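Local coordinates for putative 2OG-Fe(II) oxygenase family protein (Caulobacter crescentus CB15, PDB 3OOX) that probably uses iron(II) and molecular oxygen to turn 2-oxoglutarate into ethylene, and to oxidise L-arginine to guanidine and glutamate semialdehyde, at residues L153-D158 / L280-T285; G232-R237 / E300-R305; L238-L243 / A286-R291. All blocks are in the same frame, centred on the assembly; numbering follows the deposited sequence. Where two conformers were deposited one is given.

Contact 1 of 3, residues L153-D158 / L280-T285. With EDO (1,2-ethanediol), chain H; EDO (1,2-ethanediol), chain J.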
loop_
_atom_site.group_PDB
_atom_site.type_symbol
_atom_site.label_atom_id
_atom_site.label_comp_id
_atom_site.label_asym_id
_atom_site.label_seq_id
_atom_site.Cartn_x
_atom_site.Cartn_y
_atom_site.Cartn_z
ATOM N N LEU A 153 11.290 17.363 0.742
ATOM C CA LEU A 153 12.035 17.447 -0.501
ATOM C C LEU A 153 12.245 18.883 -0.976
ATOM O O LEU A 153 12.783 19.098 -2.061
ATOM C CB LEU A 153 11.305 16.652 -1.598
ATOM C CG LEU A 153 11.288 15.130 -1.396
ATOM C CD1 LEU A 153 10.378 14.479 -2.439
ATOM C CD2 LEU A 153 12.681 14.548 -1.504
ATOM N N LYS A 154 11.817 19.858 -0.170
ATOM C CA LYS A 154 11.965 21.297 -0.480
ATOM C C LYS A 154 11.175 21.696 -1.714
ATOM O O LYS A 154 11.576 22.582 -2.494
ATOM C CB LYS A 154 13.440 21.703 -0.563
ATOM C CG LYS A 154 14.232 21.268 0.660
ATOM C CD LYS A 154 15.715 21.601 0.522
ATOM C CE LYS A 154 16.482 21.205 1.769
ATOM N NZ LYS A 154 16.232 22.175 2.892
ATOM N N LEU A 155 10.024 21.048 -1.865
ATOM C CA LEU A 155 9.035 21.355 -2.881
ATOM C C LEU A 155 7.885 22.174 -2.277
ATOM O O LEU A 155 7.731 22.236 -1.057
ATOM C CB LEU A 155 8.452 20.053 -3.495
ATOM C CG LEU A 155 9.443 19.018 -4.081
ATOM C CD1 LEU A 155 8.689 17.782 -4.529
ATOM C CD2 LEU A 155 10.287 19.559 -5.258
ATOM N N GLU A 156 7.059 22.755 -3.138
ATOM C CA GLU A 156 5.780 23.321 -2.707
ATOM C C GLU A 156 4.993 22.271 -1.924
ATOM O O GLU A 156 4.963 21.102 -2.309
ATOM C CB GLU A 156 4.949 23.800 -3.898
ATOM C CG GLU A 156 5.538 25.002 -4.582
ATOM C CD GLU A 156 5.551 26.239 -3.707
ATOM O OE1 GLU A 156 4.493 26.559 -3.123
ATOM O OE2 GLU A 156 6.621 26.887 -3.606
ATOM N N ARG A 157 4.366 22.682 -0.824
ATOM C CA ARG A 157 3.632 21.733 0.030
ATOM C C ARG A 157 2.569 20.941 -0.732
ATOM O O ARG A 157 2.315 19.786 -0.416
ATOM C CB ARG A 157 3.003 22.459 1.228
ATOM C CG ARG A 157 2.233 21.555 2.163
ATOM C CD ARG A 157 1.820 22.298 3.430
ATOM N NE ARG A 157 0.842 21.542 4.180
ATOM C CZ ARG A 157 0.443 21.812 5.408
ATOM N NH1 ARG A 157 0.963 22.834 6.081
ATOM N NH2 ARG A 157 -0.484 21.057 5.960
ATOM N N ASP A 158 1.913 21.588 -1.689
ATOM C CA ASP A 158 0.880 20.961 -2.511
ATOM C C ASP A 158 1.388 20.323 -3.806
ATOM O O ASP A 158 0.571 19.970 -4.659
ATOM C CB ASP A 158 -0.262 21.929 -2.830
ATOM C CG ASP A 158 0.152 23.073 -3.734
ATOM O OD1 ASP A 158 1.370 23.251 -3.986
ATOM O OD2 ASP A 158 -0.749 23.833 -4.168
ATOM N N LEU A 280 13.082 14.979 -10.402
ATOM C CA LEU A 280 13.127 16.264 -9.704
ATOM C C LEU A 280 14.534 16.829 -9.831
ATOM O O LEU A 280 15.525 16.178 -9.488
ATOM C CB LEU A 280 12.751 16.100 -8.237
ATOM C CG LEU A 280 11.311 15.642 -7.948
ATOM C CD1 LEU A 280 11.147 15.383 -6.466
ATOM C CD2 LEU A 280 10.286 16.667 -8.431
ATOM N N GLN A 281 14.638 18.070 -10.312
ATOM C CA GLN A 281 15.956 18.602 -10.578
ATOM C C GLN A 281 16.756 18.801 -9.313
ATOM O O GLN A 281 17.973 18.676 -9.340
ATOM C CB GLN A 281 15.893 19.881 -11.421
ATOM C CG GLN A 281 15.763 19.566 -12.920
ATOM C CD GLN A 281 17.008 18.861 -13.493
ATOM O OE1 GLN A 281 18.150 19.299 -13.277
ATOM N NE2 GLN A 281 16.789 17.764 -14.221
ATOM N N ASN A 282 16.083 19.063 -8.189
ATOM C CA ASN A 282 16.812 19.199 -6.925
ATOM C C ASN A 282 17.297 17.873 -6.333
ATOM O O ASN A 282 18.042 17.868 -5.350
ATOM C CB ASN A 282 16.049 20.066 -5.910
ATOM C CG ASN A 282 14.817 19.411 -5.367
ATOM O OD1 ASN A 282 14.460 18.296 -5.752
ATOM N ND2 ASN A 282 14.132 20.117 -4.456
ATOM N N CYS A 283 16.891 16.760 -6.963
ATOM C CA CYS A 283 17.444 15.440 -6.646
ATOM C C CYS A 283 18.536 14.989 -7.612
ATOM O O CYS A 283 19.039 13.860 -7.506
ATOM C CB CYS A 283 16.327 14.397 -6.617
ATOM S SG CYS A 283 15.095 14.717 -5.338
ATOM N N VAL A 284 18.927 15.877 -8.540
ATOM C CA VAL A 284 19.978 15.606 -9.506
ATOM C C VAL A 284 21.161 16.482 -9.112
ATOM O O VAL A 284 21.046 17.724 -9.076
ATOM C CB VAL A 284 19.512 15.910 -10.952
ATOM C CG1 VAL A 284 20.675 15.750 -11.938
ATOM C CG2 VAL A 284 18.323 15.014 -11.334
ATOM N N THR A 285 22.281 15.834 -8.804
ATOM C CA THR A 285 23.492 16.515 -8.341
ATOM C C THR A 285 24.705 15.864 -9.000
ATOM O O THR A 285 24.579 14.834 -9.675
ATOM C CB THR A 285 23.646 16.390 -6.811
ATOM O OG1 THR A 285 23.801 14.996 -6.483
ATOM C CG2 THR A 285 22.420 17.004 -6.063
HETATM C C1 EDO H . 11.446 20.307 -10.142
HETATM O O1 EDO H . 12.275 19.511 -11.036
HETATM C C2 EDO H . 11.777 20.190 -8.640
HETATM O O2 EDO H . 13.161 20.436 -8.317
HETATM C C1 EDO J . 1.874 22.924 -7.453
HETATM O O1 EDO J . 2.680 22.757 -6.290
HETATM C C2 EDO J . 0.960 21.721 -7.615
HETATM O O2 EDO J . -0.139 21.815 -6.698
#
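The carboxamide of N282 reaches across to the end of helix 127-152, where its ND2 donates to the O of L153 at 2.9 Å. The nitrogen sits almost straight out from the carbonyl bond (C=O...N 169°), while the oxygen is tilted from the plane of the N282 amide, in keeping with the bend at the hydrogen (132°). This reach depends on the side-chain torsion of N282: CG is folded between its own backbone N and carbonyl carbon (chi1 70°), swinging the amide over toward L153. An apolar neighbour flanks the group, CD2 of L155 lying 4.0 Å from ND2 of N282.

Beside this polar link three leucines meet. The CD1 methyl of L280 is shared by both partners on 153-158, touching CD1 of L155 at 3.9 Å and CD1 of L153 at 4.2 Å. L153 runs across L280 at about a right angle, L155 more obliquely. L153 and L280 are buried whereas L155 is partly exposed, so the cluster grades from the interior to the surface; L153 also rests on T239, and L280 on F159.

The backbone nitrogens that open the 3-10 turn 281-283 are taken by an ethanediol, probably from the crystallisation liquor: N of Q281 donates to O1 at 2.9 Å and N of N282 to O2 at 3.2 Å. Its carbon C2 packs on CD2 of L155 at 3.7 Å and also lies near CD2 of L280.

The carbonyl met by N282 immediately precedes K154, whose positive phi and paired backbone bonds into the last turn form a Schellman motif; the contact is thus a Schellman-capped helix end packed against a 3-10 turn in the loop between strands 276-277 and 296-297.

Contact 2 of 3, residues G232-R237 / E300-R305. With EDO (1,2-ethanediol), chain G.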
loop_
_atom_site.group_PDB
_atom_site.type_symbol
_atom_site.label_atom_id
_atom_site.label_comp_id
_atom_site.label_asym_id
_atom_site.label_seq_id
_atom_site.Cartn_x
_atom_site.Cartn_y
_atom_site.Cartn_z
ATOM N N GLY A 232 7.080 3.714 -2.737
ATOM C CA GLY A 232 7.061 2.765 -3.835
ATOM C C GLY A 232 7.933 3.231 -4.986
ATOM O O GLY A 232 8.427 4.382 -5.000
ATOM N N ASP A 233 8.062 2.370 -5.988
ATOM C CA ASP A 233 9.015 2.608 -7.039
ATOM C C ASP A 233 8.712 3.893 -7.830
ATOM O O ASP A 233 9.675 4.502 -8.318
ATOM C CB ASP A 233 9.039 1.448 -8.029
ATOM C CG ASP A 233 9.637 0.184 -7.455
ATOM O OD1 ASP A 233 10.243 0.209 -6.355
ATOM O OD2 ASP A 233 9.493 -0.851 -8.123
HETATM N N MSE A 234 7.450 4.279 -8.010
HETATM C CA MSE A 234 7.145 5.505 -8.769
HETATM C C MSE A 234 7.762 6.720 -8.092
HETATM O O MSE A 234 8.328 7.597 -8.762
HETATM C CB MSE A 234 5.630 5.723 -8.909
HETATM C CG MSE A 234 4.937 4.813 -9.875
HETATM SE SE MSE A 234 2.994 5.004 -9.794
HETATM C CE MSE A 234 2.495 3.736 -11.142
ATOM N N LEU A 235 7.659 6.797 -6.761
ATOM C CA LEU A 235 8.168 7.945 -6.037
ATOM C C LEU A 235 9.682 7.857 -5.934
ATOM O O LEU A 235 10.390 8.880 -6.012
ATOM C CB LEU A 235 7.501 8.016 -4.668
ATOM C CG LEU A 235 7.875 9.153 -3.736
ATOM C CD1 LEU A 235 7.764 10.525 -4.418
ATOM C CD2 LEU A 235 6.993 9.142 -2.470
ATOM N N GLU A 236 10.218 6.642 -5.761
ATOM C CA GLU A 236 11.670 6.442 -5.803
ATOM C C GLU A 236 12.225 7.003 -7.112
ATOM O O GLU A 236 13.229 7.758 -7.095
ATOM C CB GLU A 236 12.035 4.953 -5.645
ATOM C CG GLU A 236 13.532 4.661 -5.739
ATOM C CD GLU A 236 13.818 3.180 -5.681
ATOM O OE1 GLU A 236 13.397 2.475 -6.613
ATOM O OE2 GLU A 236 14.434 2.752 -4.693
ATOM N N ARG A 237 11.568 6.695 -8.233
ATOM C CA ARG A 237 12.067 7.147 -9.535
ATOM C C ARG A 237 11.973 8.670 -9.667
ATOM O O ARG A 237 12.940 9.327 -10.110
ATOM C CB ARG A 237 11.323 6.450 -10.662
ATOM C CG ARG A 237 11.689 6.959 -12.048
ATOM C CD ARG A 237 11.252 6.013 -13.130
ATOM N NE ARG A 237 11.516 6.610 -14.441
ATOM C CZ ARG A 237 11.769 5.940 -15.554
ATOM N NH1 ARG A 237 11.836 4.604 -15.571
ATOM N NH2 ARG A 237 11.970 6.614 -16.701
ATOM N N GLU A 300 2.685 4.096 -18.083
ATOM C CA GLU A 300 3.751 3.432 -18.842
ATOM C C GLU A 300 4.672 2.660 -17.884
ATOM O O GLU A 300 5.095 1.541 -18.161
ATOM C CB GLU A 300 4.575 4.468 -19.658
ATOM C CG GLU A 300 3.879 5.018 -20.948
ATOM C CD GLU A 300 4.448 6.354 -21.537
ATOM O OE1 GLU A 300 5.471 6.939 -21.079
ATOM O OE2 GLU A 300 3.842 6.825 -22.537
ATOM N N PHE A 301 5.011 3.318 -16.788
ATOM C CA PHE A 301 5.900 2.736 -15.756
ATOM C C PHE A 301 5.225 1.546 -15.085
ATOM O O PHE A 301 5.859 0.510 -14.884
ATOM C CB PHE A 301 6.250 3.794 -14.734
ATOM C CG PHE A 301 7.202 3.328 -13.660
ATOM C CD1 PHE A 301 8.537 3.255 -13.896
ATOM C CD2 PHE A 301 6.729 2.962 -12.409
ATOM C CE1 PHE A 301 9.415 2.857 -12.911
ATOM C CE2 PHE A 301 7.600 2.556 -11.409
ATOM C CZ PHE A 301 8.945 2.504 -11.673
ATOM N N LEU A 302 3.930 1.698 -14.785
ATOM C CA LEU A 302 3.141 0.617 -14.219
ATOM C C LEU A 302 3.171 -0.573 -15.131
ATOM O O LEU A 302 3.452 -1.700 -14.686
ATOM C CB LEU A 302 1.696 1.069 -13.986
ATOM C CG LEU A 302 0.782 0.104 -13.248
ATOM C CD1 LEU A 302 1.384 -0.348 -11.915
ATOM C CD2 LEU A 302 -0.559 0.775 -13.055
ATOM N N GLN A 303 2.883 -0.363 -16.408
ATOM C CA GLN A 303 2.856 -1.467 -17.343
ATOM C C GLN A 303 4.230 -2.121 -17.452
ATOM O O GLN A 303 4.321 -3.362 -17.518
ATOM C CB GLN A 303 2.415 -1.012 -18.713
ATOM C CG GLN A 303 0.952 -0.614 -18.816
ATOM C CD GLN A 303 0.596 -0.223 -20.221
ATOM O OE1 GLN A 303 0.793 -1.006 -21.155
ATOM N NE2 GLN A 303 0.099 0.995 -20.397
ATOM N N GLN A 304 5.279 -1.307 -17.488
ATOM C CA GLN A 304 6.658 -1.819 -17.566
ATOM C C GLN A 304 6.988 -2.673 -16.331
ATOM O O GLN A 304 7.499 -3.779 -16.468
ATOM C CB GLN A 304 7.658 -0.662 -17.720
ATOM C CG GLN A 304 9.135 -1.110 -17.729
ATOM C CD GLN A 304 10.104 0.029 -17.520
ATOM O OE1 GLN A 304 9.942 1.104 -18.093
ATOM N NE2 GLN A 304 11.146 -0.214 -16.715
ATOM N N ARG A 305 6.698 -2.184 -15.124
ATOM C CA ARG A 305 7.045 -2.948 -13.915
ATOM C C ARG A 305 6.280 -4.270 -13.844
ATOM O O ARG A 305 6.831 -5.273 -13.349
ATOM C CB ARG A 305 6.815 -2.142 -12.626
ATOM C CG ARG A 305 7.753 -0.944 -12.419
ATOM C CD ARG A 305 9.226 -1.321 -12.069
ATOM N NE ARG A 305 9.420 -1.960 -10.764
ATOM C CZ ARG A 305 10.050 -3.122 -10.597
ATOM N NH1 ARG A 305 10.537 -3.768 -11.648
ATOM N NH2 ARG A 305 10.208 -3.641 -9.387
HETATM C C1 EDO G . 13.054 4.237 -19.679
HETATM O O1 EDO G . 12.630 5.489 -19.124
HETATM C C2 EDO G . 13.185 3.185 -18.584
HETATM O O2 EDO G . 11.927 2.951 -17.937
HETATM O O HOH W 1 9.775 -3.250 -6.998
#
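M234 and F301 bring their CA atoms to 7.6 Å where helix 233-237 passes helix 300-305, the segment axes 11.4 Å apart and their directions 119° from each other. The F301 ring fills the interval, its CG anti to the backbone N (chi1 -178°), which carries the ring out to D233 and R237. CB of D233 meets its edge, near the ring plane, 3.8 Å from CZ of F301. In the conformer given, CG of the selenomethionine M234 comes in obliquely, 3.6 Å from CD2 of F301, and CE of M234 reaches CB of L302 at 4.0 Å. From R237 the extended chain slides past the ring, CD lying 3.7 Å from CE1 of F301, with the guanidinium steeply inclined to the ring.

Beyond the ring, OD2 of D233 accepts from NE of R305 at 2.9 Å on its anti side, and more weakly from NH2, in the R305 conformer given. S245 holds the other oxygen of D233, and E308 binds NH1 of R305. An ethanediol joins the guanidinium of R237 to OE1 of Q304.

Apolar packing on F301 is therefore bordered by a partly exposed salt bridge, in which both charges have a second partner and the carboxylate is likely to be held against rotation by S245.

Contact 3 of 3, residues L238-L243 / A286-R291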
loop_
_atom_site.group_PDB
_atom_site.type_symbol
_atom_site.label_atom_id
_atom_site.label_comp_id
_atom_site.label_asym_id
_atom_site.label_seq_id
_atom_site.Cartn_x
_atom_site.Cartn_y
_atom_site.Cartn_z
ATOM N N LEU A 238 10.848 9.237 -9.238
ATOM C CA LEU A 238 10.680 10.692 -9.293
ATOM C C LEU A 238 11.796 11.422 -8.555
ATOM O O LEU A 238 12.273 12.463 -9.024
ATOM C CB LEU A 238 9.314 11.078 -8.739
ATOM C CG LEU A 238 9.011 12.581 -8.657
ATOM C CD1 LEU A 238 8.959 13.195 -10.065
ATOM C CD2 LEU A 238 7.690 12.820 -7.895
ATOM N N THR A 239 12.220 10.891 -7.407
ATOM C CA THR A 239 13.234 11.530 -6.544
ATOM C C THR A 239 14.668 11.122 -6.860
ATOM O O THR A 239 15.565 11.358 -6.036
ATOM C CB THR A 239 12.951 11.238 -5.047
ATOM O OG1 THR A 239 13.086 9.824 -4.809
ATOM C CG2 THR A 239 11.550 11.715 -4.629
ATOM N N ASN A 240 14.890 10.522 -8.022
ATOM C CA ASN A 240 16.240 10.064 -8.401
ATOM C C ASN A 240 16.851 9.217 -7.294
ATOM O O ASN A 240 18.064 9.282 -6.992
ATOM C CB ASN A 240 17.162 11.243 -8.698
ATOM C CG ASN A 240 18.293 10.865 -9.628
ATOM O OD1 ASN A 240 18.145 9.973 -10.486
ATOM N ND2 ASN A 240 19.420 11.573 -9.505
ATOM N N ASN A 241 15.977 8.392 -6.716
ATOM C CA ASN A 241 16.336 7.434 -5.649
ATOM C C ASN A 241 16.744 8.048 -4.307
ATOM O O ASN A 241 17.213 7.344 -3.424
ATOM C CB ASN A 241 17.370 6.413 -6.177
ATOM C CG ASN A 241 16.790 5.516 -7.260
ATOM O OD1 ASN A 241 16.288 5.990 -8.251
ATOM N ND2 ASN A 241 16.832 4.209 -7.040
ATOM N N VAL A 242 16.514 9.340 -4.125
ATOM C CA VAL A 242 16.732 10.001 -2.846
ATOM C C VAL A 242 15.839 9.343 -1.768
ATOM O O VAL A 242 16.296 9.074 -0.667
ATOM C CB VAL A 242 16.487 11.520 -2.949
ATOM C CG1 VAL A 242 16.382 12.142 -1.550
ATOM C CG2 VAL A 242 17.622 12.200 -3.740
ATOM N N LEU A 243 14.574 9.079 -2.116
ATOM C CA LEU A 243 13.702 8.301 -1.244
ATOM C C LEU A 243 13.623 6.869 -1.786
ATOM O O LEU A 243 13.131 6.655 -2.890
ATOM C CB LEU A 243 12.306 8.911 -1.156
ATOM C CG LEU A 243 12.235 10.367 -0.666
ATOM C CD1 LEU A 243 10.805 10.863 -0.546
ATOM C CD2 LEU A 243 12.937 10.558 0.694
ATOM N N ALA A 286 25.881 16.461 -8.793
ATOM C CA ALA A 286 27.137 15.868 -9.223
ATOM C C ALA A 286 27.328 14.455 -8.707
ATOM O O ALA A 286 27.768 13.573 -9.445
ATOM C CB ALA A 286 28.329 16.752 -8.785
ATOM N N GLU A 287 26.971 14.234 -7.440
ATOM C CA GLU A 287 27.199 12.929 -6.789
ATOM C C GLU A 287 26.089 11.928 -7.088
ATOM O O GLU A 287 26.297 10.708 -6.988
ATOM C CB GLU A 287 27.367 13.074 -5.270
ATOM C CG GLU A 287 26.691 14.292 -4.647
ATOM C CD GLU A 287 27.457 15.585 -4.908
ATOM O OE1 GLU A 287 28.672 15.634 -4.604
ATOM O OE2 GLU A 287 26.845 16.548 -5.422
ATOM N N ASN A 288 24.929 12.453 -7.464
ATOM C CA ASN A 288 23.764 11.650 -7.785
ATOM C C ASN A 288 23.198 12.121 -9.121
ATOM O O ASN A 288 22.182 12.819 -9.152
ATOM C CB ASN A 288 22.708 11.763 -6.681
ATOM C CG ASN A 288 21.545 10.799 -6.868
ATOM O OD1 ASN A 288 21.721 9.690 -7.386
ATOM N ND2 ASN A 288 20.347 11.219 -6.450
ATOM N N PRO A 289 23.892 11.780 -10.229
ATOM C CA PRO A 289 23.373 12.190 -11.540
ATOM C C PRO A 289 22.036 11.553 -11.872
ATOM O O PRO A 289 21.638 10.549 -11.268
ATOM C CB PRO A 289 24.470 11.752 -12.542
ATOM C CG PRO A 289 25.380 10.817 -11.777
ATOM C CD PRO A 289 25.205 11.110 -10.314
ATOM N N ASP A 290 21.349 12.152 -12.838
ATOM C CA ASP A 290 20.030 11.706 -13.236
ATOM C C ASP A 290 20.077 10.263 -13.766
ATOM O O ASP A 290 20.731 9.968 -14.778
ATOM C CB ASP A 290 19.488 12.663 -14.290
ATOM C CG ASP A 290 18.004 12.529 -14.532
ATOM O OD1 ASP A 290 17.343 11.606 -14.009
ATOM O OD2 ASP A 290 17.521 13.385 -15.281
ATOM N N ARG A 291 19.382 9.362 -13.049
ATOM C CA ARG A 291 19.316 7.959 -13.446
ATOM C C ARG A 291 18.228 7.717 -14.485
ATOM O O ARG A 291 18.158 6.625 -15.073
ATOM C CB ARG A 291 19.051 7.096 -12.216
ATOM C CG ARG A 291 20.050 7.275 -11.146
ATOM C CD ARG A 291 19.650 6.475 -9.921
ATOM N NE ARG A 291 20.375 6.974 -8.762
ATOM C CZ ARG A 291 20.639 6.267 -7.669
ATOM N NH1 ARG A 291 20.223 5.001 -7.538
ATOM N NH2 ARG A 291 21.308 6.840 -6.688
#
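N240, the C-prime residue of the Schellman motif that ends helix 233-238, lies at positive phi within a type I' turn from T239 to V242 and makes three hydrogen bonds to loop 286-291. Its side chain uses both amide atoms: OD1 of N240 accepts from the backbone N of R291 at 2.9 Å, and ND2 of N240 donates to O of P289 at 3.0 Å, approaching from above the carbonyl plane. Its backbone O takes the third bond, a nearly straight one (171°) from ND2 of N288 at 3.0 Å. CG of N240 lies opposite the backbone N across the CA–CB bond (chi1 -155°), which carries the amide to the backbone of P289 and R291. With an alanine here, the N of R291 and the O of P289 would probably be left without their mates and the 286-291 loop less firmly tied to the helix end.

Also in the first shell, R291 stacks on N241. The carboxamide and guanidinium planes are 16° apart, and CB of N241 lies over the guanidinium face, 3.5 Å from NH1 of R291.

Further out, the helix end is closed by backbone bonds from N of N240 to O of R237 and from N of N241 to O of E236; the type I' turn has its own bond, from N of V242 to O of T239. The ND2 of N240 is also bonded to O of C283, and OD1 of N241 to the hydroxyl of Y292. The guanidinium itself is positioned from within its own loop: NH2 of R291 donates in its plane to OD1 of N288, 3.0 Å away.

Overall arrangement
Along the chain the segments run 153-158, 232-237, 238-243, 280-285, 286-291 and 300-305, so contact 3 is nested inside the loop closed by contact 2, while contact 1 crosses both. Contacts 2 and 3 have centres about 15 Å apart; those of contacts 1 and 3 are about 11 Å apart, and the N of L280 probably bonds to O of L238 where these two meet. Contacts 1 and 2 do not touch, with centres about 18 Å apart. Contact 2 ties helix 298-309 to helix 233-238, just after strand 227-231; contact 1 ties the end of helix 127-152 to the loop between strands 276-277 and 296-297, which contact 3 in turn joins to the turn after helix 233-238.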